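Long-range contact in putative restriction endonuclease domain-containing protein (Anabaena variabilis, PDB 3OT2), which is of unknown function but is probably a nuclease of the PD-(D/E)XK restriction endonuclease-like clan: residues T123-G137 against Q145-E157. Numbering follows the deposited sequence. Where two conformers were deposited one is given.
Sequences TKNILHCLKHGTQMG and QTVFVYRPQQETE. With EDO (1,2-ethanediol), chain K; EDO (1,2-ethanediol), chain G.
G137 and Y150 form an antiparallel hydrogen-bonded pair in the β-hairpin of strands 136-141 and 146-150, G137 N giving to Y150 O at 2.8 Å and Y150 N to G137 O at 2.8 Å. Helix 119-131 packs against this part of the mixed sheet of the PD-(D/E)XK-type fold, the axis of its 123-131 part crossing that of strand 146-150 at -27°. The Y150 side chain lies under the helix. I126 CG2, anti to the backbone N, meets the ring root, 3.6 Å from Y150 CG; L127 CD2 approaches Y150 CD2, and L130 CD1, in the modelled conformer, presses on Y150 CB. T156 CG2 lies over one ring face, while T123 CG2 is 3.6 Å from Y150 OH. An alanine in place of Y150 would probably leave I126 and L127 without their aromatic partner and open a gap under the helix. The helix lies so close over G137 that a CB there would run into I126 CG2. L130 CD2 reaches on to P152 CD, at the type II turn from R151 to Q154. On the other sheet face, selenomethionine M136, bent at chi3 (-76°), sets CE over one face of the R151 guanidinium in one of two R151 conformers, 3.5 Å from R151 NE, while R151 NH1 of that conformer salt-bridges E157 OE1 at 2.9 Å.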
# COMPACT_ATOMS: atom_id res chain seq x y z
N THR A 123 -4.74 4.21 0.54
CA THR A 123 -4.57 2.91 1.22
C THR A 123 -5.30 2.96 2.57
O THR A 123 -6.05 2.03 2.87
CB THR A 123 -3.09 2.54 1.35
OG1 THR A 123 -2.59 2.44 0.03
CG2 THR A 123 -2.90 1.20 2.02
N LYS A 124 -5.13 4.05 3.34
CA LYS A 124 -5.85 4.22 4.61
C LYS A 124 -7.37 4.17 4.38
O LYS A 124 -8.08 3.55 5.16
CB LYS A 124 -5.49 5.55 5.28
CG LYS A 124 -4.08 5.66 5.83
CD LYS A 124 -3.93 7.03 6.42
CE LYS A 124 -2.54 7.29 6.87
NZ LYS A 124 -2.44 8.59 7.58
N ASN A 125 -7.86 4.86 3.34
CA ASN A 125 -9.30 4.89 3.01
C ASN A 125 -9.82 3.49 2.69
O ASN A 125 -10.88 3.11 3.18
CB ASN A 125 -9.59 5.85 1.85
CG ASN A 125 -9.56 7.31 2.27
OD1 ASN A 125 -9.58 7.65 3.47
ND2 ASN A 125 -9.52 8.20 1.30
N ILE A 126 -9.06 2.70 1.91
CA ILE A 126 -9.45 1.34 1.57
C ILE A 126 -9.47 0.50 2.84
O ILE A 126 -10.43 -0.23 3.08
CB ILE A 126 -8.56 0.71 0.46
CG1 ILE A 126 -8.81 1.40 -0.91
CG2 ILE A 126 -8.81 -0.81 0.36
CD1 ILE A 126 -7.78 1.09 -2.00
N LEU A 127 -8.43 0.63 3.69
CA LEU A 127 -8.39 -0.18 4.91
C LEU A 127 -9.52 0.20 5.88
O LEU A 127 -10.05 -0.68 6.56
CB LEU A 127 -7.01 -0.11 5.57
CG LEU A 127 -5.86 -0.70 4.73
CD1 LEU A 127 -4.52 -0.30 5.31
CD2 LEU A 127 -5.97 -2.23 4.57
N HIS A 128 -9.93 1.49 5.90
CA HIS A 128 -11.05 1.98 6.73
C HIS A 128 -12.37 1.35 6.22
O HIS A 128 -13.19 0.93 7.02
CB HIS A 128 -11.12 3.52 6.74
CG HIS A 128 -12.25 4.09 7.55
ND1 HIS A 128 -12.17 4.18 8.92
CD2 HIS A 128 -13.44 4.59 7.14
CE1 HIS A 128 -13.32 4.70 9.32
NE2 HIS A 128 -14.12 4.97 8.28
N CYS A 129 -12.53 1.24 4.88
CA CYS A 129 -13.70 0.57 4.27
C CYS A 129 -13.82 -0.88 4.77
O CYS A 129 -14.91 -1.29 5.19
CB CYS A 129 -13.62 0.61 2.75
SG CYS A 129 -13.94 2.23 2.05
N LEU A 130 -12.71 -1.63 4.71
CA LEU A 130 -12.66 -3.03 5.14
C LEU A 130 -13.01 -3.18 6.61
O LEU A 130 -13.65 -4.17 6.99
CB LEU A 130 -11.28 -3.65 4.87
CG LEU A 130 -10.82 -3.76 3.42
CD1 LEU A 130 -9.37 -4.17 3.35
CD2 LEU A 130 -11.68 -4.75 2.62
N LYS A 131 -12.65 -2.19 7.44
CA LYS A 131 -12.93 -2.17 8.88
C LYS A 131 -14.45 -2.02 9.12
O LYS A 131 -14.95 -2.39 10.19
CB LYS A 131 -12.15 -1.01 9.54
CG LYS A 131 -12.31 -0.89 11.06
CD LYS A 131 -11.57 0.32 11.62
CE LYS A 131 -11.71 0.36 13.12
NZ LYS A 131 -10.90 1.45 13.72
N HIS A 132 -15.20 -1.47 8.13
CA HIS A 132 -16.63 -1.23 8.31
C HIS A 132 -17.52 -2.05 7.37
O HIS A 132 -18.66 -1.67 7.13
CB HIS A 132 -16.90 0.28 8.21
CG HIS A 132 -16.28 1.01 9.37
ND1 HIS A 132 -16.92 1.06 10.61
CD2 HIS A 132 -15.06 1.58 9.48
CE1 HIS A 132 -16.09 1.71 11.41
NE2 HIS A 132 -14.96 2.04 10.79
N GLY A 133 -17.01 -3.19 6.92
CA GLY A 133 -17.79 -4.15 6.14
C GLY A 133 -17.55 -4.31 4.66
O GLY A 133 -18.19 -5.15 4.03
N THR A 134 -16.66 -3.51 4.05
CA THR A 134 -16.40 -3.64 2.61
C THR A 134 -15.83 -5.04 2.34
O THR A 134 -15.00 -5.54 3.09
CB THR A 134 -15.50 -2.51 2.14
OG1 THR A 134 -16.20 -1.28 2.34
CG2 THR A 134 -15.09 -2.63 0.67
N GLN A 135 -16.33 -5.69 1.27
CA GLN A 135 -15.88 -7.03 0.90
C GLN A 135 -14.55 -6.96 0.20
O GLN A 135 -13.74 -7.86 0.38
CB GLN A 135 -16.89 -7.74 -0.03
CG GLN A 135 -18.35 -7.75 0.46
CD GLN A 135 -19.26 -8.46 -0.52
OE1 GLN A 135 -18.87 -9.39 -1.24
NE2 GLN A 135 -20.54 -8.06 -0.53
N MSE A 136 -14.34 -5.96 -0.65
CA MSE A 136 -13.10 -5.87 -1.42
C MSE A 136 -12.74 -4.44 -1.75
O MSE A 136 -13.60 -3.62 -2.04
CB MSE A 136 -13.22 -6.69 -2.74
CG MSE A 136 -11.90 -6.69 -3.56
SE MSE A 136 -12.03 -7.77 -5.16
CE MSE A 136 -11.89 -9.54 -4.36
N GLY A 137 -11.44 -4.19 -1.77
CA GLY A 137 -10.88 -2.93 -2.22
C GLY A 137 -9.95 -3.19 -3.39
O GLY A 137 -9.23 -4.19 -3.41
N GLN A 145 0.67 -0.11 -14.09
CA GLN A 145 -0.24 -1.14 -14.65
C GLN A 145 -0.40 -2.28 -13.63
O GLN A 145 -0.21 -3.46 -13.92
CB GLN A 145 0.25 -1.64 -16.02
CG GLN A 145 0.24 -0.53 -17.08
CD GLN A 145 0.76 -0.98 -18.42
OE1 GLN A 145 0.45 -2.06 -18.91
NE2 GLN A 145 1.51 -0.12 -19.07
N THR A 146 -0.73 -1.88 -12.40
CA THR A 146 -0.84 -2.78 -11.28
C THR A 146 -2.15 -2.56 -10.57
O THR A 146 -2.66 -1.44 -10.52
CB THR A 146 0.37 -2.53 -10.32
OG1 THR A 146 1.58 -2.88 -10.98
CG2 THR A 146 0.25 -3.30 -8.98
N VAL A 147 -2.70 -3.65 -10.04
CA VAL A 147 -3.87 -3.58 -9.18
C VAL A 147 -3.53 -4.26 -7.85
O VAL A 147 -3.10 -5.42 -7.84
CB VAL A 147 -5.19 -4.13 -9.78
CG1 VAL A 147 -6.35 -3.91 -8.81
CG2 VAL A 147 -5.49 -3.47 -11.14
N PHE A 148 -3.73 -3.54 -6.73
CA PHE A 148 -3.62 -4.14 -5.40
C PHE A 148 -5.02 -4.52 -4.99
O PHE A 148 -5.94 -3.70 -5.14
CB PHE A 148 -3.00 -3.19 -4.37
CG PHE A 148 -1.54 -2.87 -4.57
CD1 PHE A 148 -0.56 -3.82 -4.33
CD2 PHE A 148 -1.15 -1.61 -5.01
CE1 PHE A 148 0.80 -3.51 -4.50
CE2 PHE A 148 0.22 -1.29 -5.14
CZ PHE A 148 1.17 -2.25 -4.88
N VAL A 149 -5.20 -5.75 -4.53
CA VAL A 149 -6.50 -6.27 -4.09
C VAL A 149 -6.47 -6.43 -2.57
O VAL A 149 -5.61 -7.12 -2.02
CB VAL A 149 -6.85 -7.59 -4.82
CG1 VAL A 149 -8.07 -8.27 -4.17
CG2 VAL A 149 -7.11 -7.34 -6.31
N TYR A 150 -7.45 -5.81 -1.91
CA TYR A 150 -7.61 -5.80 -0.46
C TYR A 150 -8.88 -6.56 -0.04
O TYR A 150 -9.96 -6.22 -0.50
CB TYR A 150 -7.72 -4.34 0.01
CG TYR A 150 -6.45 -3.54 -0.16
CD1 TYR A 150 -6.17 -2.90 -1.36
CD2 TYR A 150 -5.55 -3.39 0.89
CE1 TYR A 150 -5.01 -2.13 -1.52
CE2 TYR A 150 -4.39 -2.64 0.74
CZ TYR A 150 -4.12 -2.02 -0.46
OH TYR A 150 -2.97 -1.29 -0.59
N ARG A 151 -8.74 -7.56 0.84
CA ARG A 151 -9.84 -8.35 1.40
C ARG A 151 -9.73 -8.31 2.92
O ARG A 151 -8.60 -8.19 3.43
CB ARG A 151 -9.81 -9.79 0.90
CG ARG A 151 -10.10 -9.97 -0.59
CD ARG A 151 -9.87 -11.42 -0.89
NE ARG A 151 -10.47 -11.87 -2.13
CZ ARG A 151 -9.79 -12.35 -3.18
NH1 ARG A 151 -8.46 -12.37 -3.17
NH2 ARG A 151 -10.44 -12.81 -4.24
N PRO A 152 -10.85 -8.35 3.68
CA PRO A 152 -10.72 -8.28 5.15
C PRO A 152 -9.85 -9.40 5.71
O PRO A 152 -9.97 -10.55 5.30
CB PRO A 152 -12.17 -8.41 5.64
CG PRO A 152 -13.00 -8.03 4.51
CD PRO A 152 -12.28 -8.49 3.30
N GLN A 153 -8.94 -9.02 6.62
CA GLN A 153 -8.03 -9.91 7.35
C GLN A 153 -7.13 -10.74 6.42
O GLN A 153 -6.64 -11.79 6.81
CB GLN A 153 -8.82 -10.83 8.31
CG GLN A 153 -9.29 -10.16 9.60
CD GLN A 153 -10.53 -9.35 9.39
OE1 GLN A 153 -11.61 -9.87 9.07
NE2 GLN A 153 -10.40 -8.04 9.56
N GLN A 154 -6.86 -10.25 5.21
CA GLN A 154 -5.98 -10.96 4.28
C GLN A 154 -4.87 -10.05 3.84
O GLN A 154 -5.10 -8.86 3.67
CB GLN A 154 -6.78 -11.46 3.06
CG GLN A 154 -7.63 -12.70 3.36
CD GLN A 154 -8.32 -13.26 2.12
OE1 GLN A 154 -9.53 -13.49 2.10
NE2 GLN A 154 -7.55 -13.51 1.05
N GLU A 155 -3.66 -10.58 3.62
CA GLU A 155 -2.51 -9.85 3.10
C GLU A 155 -2.90 -9.23 1.76
O GLU A 155 -3.69 -9.83 1.01
CB GLU A 155 -1.34 -10.83 2.91
CG GLU A 155 -0.01 -10.22 2.52
CD GLU A 155 1.13 -11.22 2.53
OE1 GLU A 155 1.07 -12.20 3.31
OE2 GLU A 155 2.09 -11.02 1.76
N THR A 156 -2.38 -8.02 1.46
CA THR A 156 -2.65 -7.35 0.18
C THR A 156 -2.17 -8.27 -0.95
O THR A 156 -1.12 -8.90 -0.81
CB THR A 156 -1.92 -5.97 0.14
OG1 THR A 156 -2.31 -5.21 1.27
CG2 THR A 156 -2.21 -5.18 -1.15
N GLU A 157 -2.95 -8.36 -2.04
CA GLU A 157 -2.56 -9.20 -3.20
C GLU A 157 -2.21 -8.30 -4.37
O GLU A 157 -2.82 -7.26 -4.54
CB GLU A 157 -3.69 -10.15 -3.59
CG GLU A 157 -3.84 -11.31 -2.63
CD GLU A 157 -4.95 -12.28 -2.93
OE1 GLU A 157 -5.70 -12.06 -3.91
OE2 GLU A 157 -5.12 -13.25 -2.15
C1 EDO K . -0.01 0.30 -1.01
O1 EDO K . -0.48 1.42 -1.76
C2 EDO K . 0.49 0.78 0.36
O2 EDO K . 1.66 1.59 0.21
C1 EDO G . -4.33 10.98 5.20
O1 EDO G . -3.06 10.32 5.36
C2 EDO G . -5.08 10.95 6.52
O2 EDO G . -5.13 12.26 7.12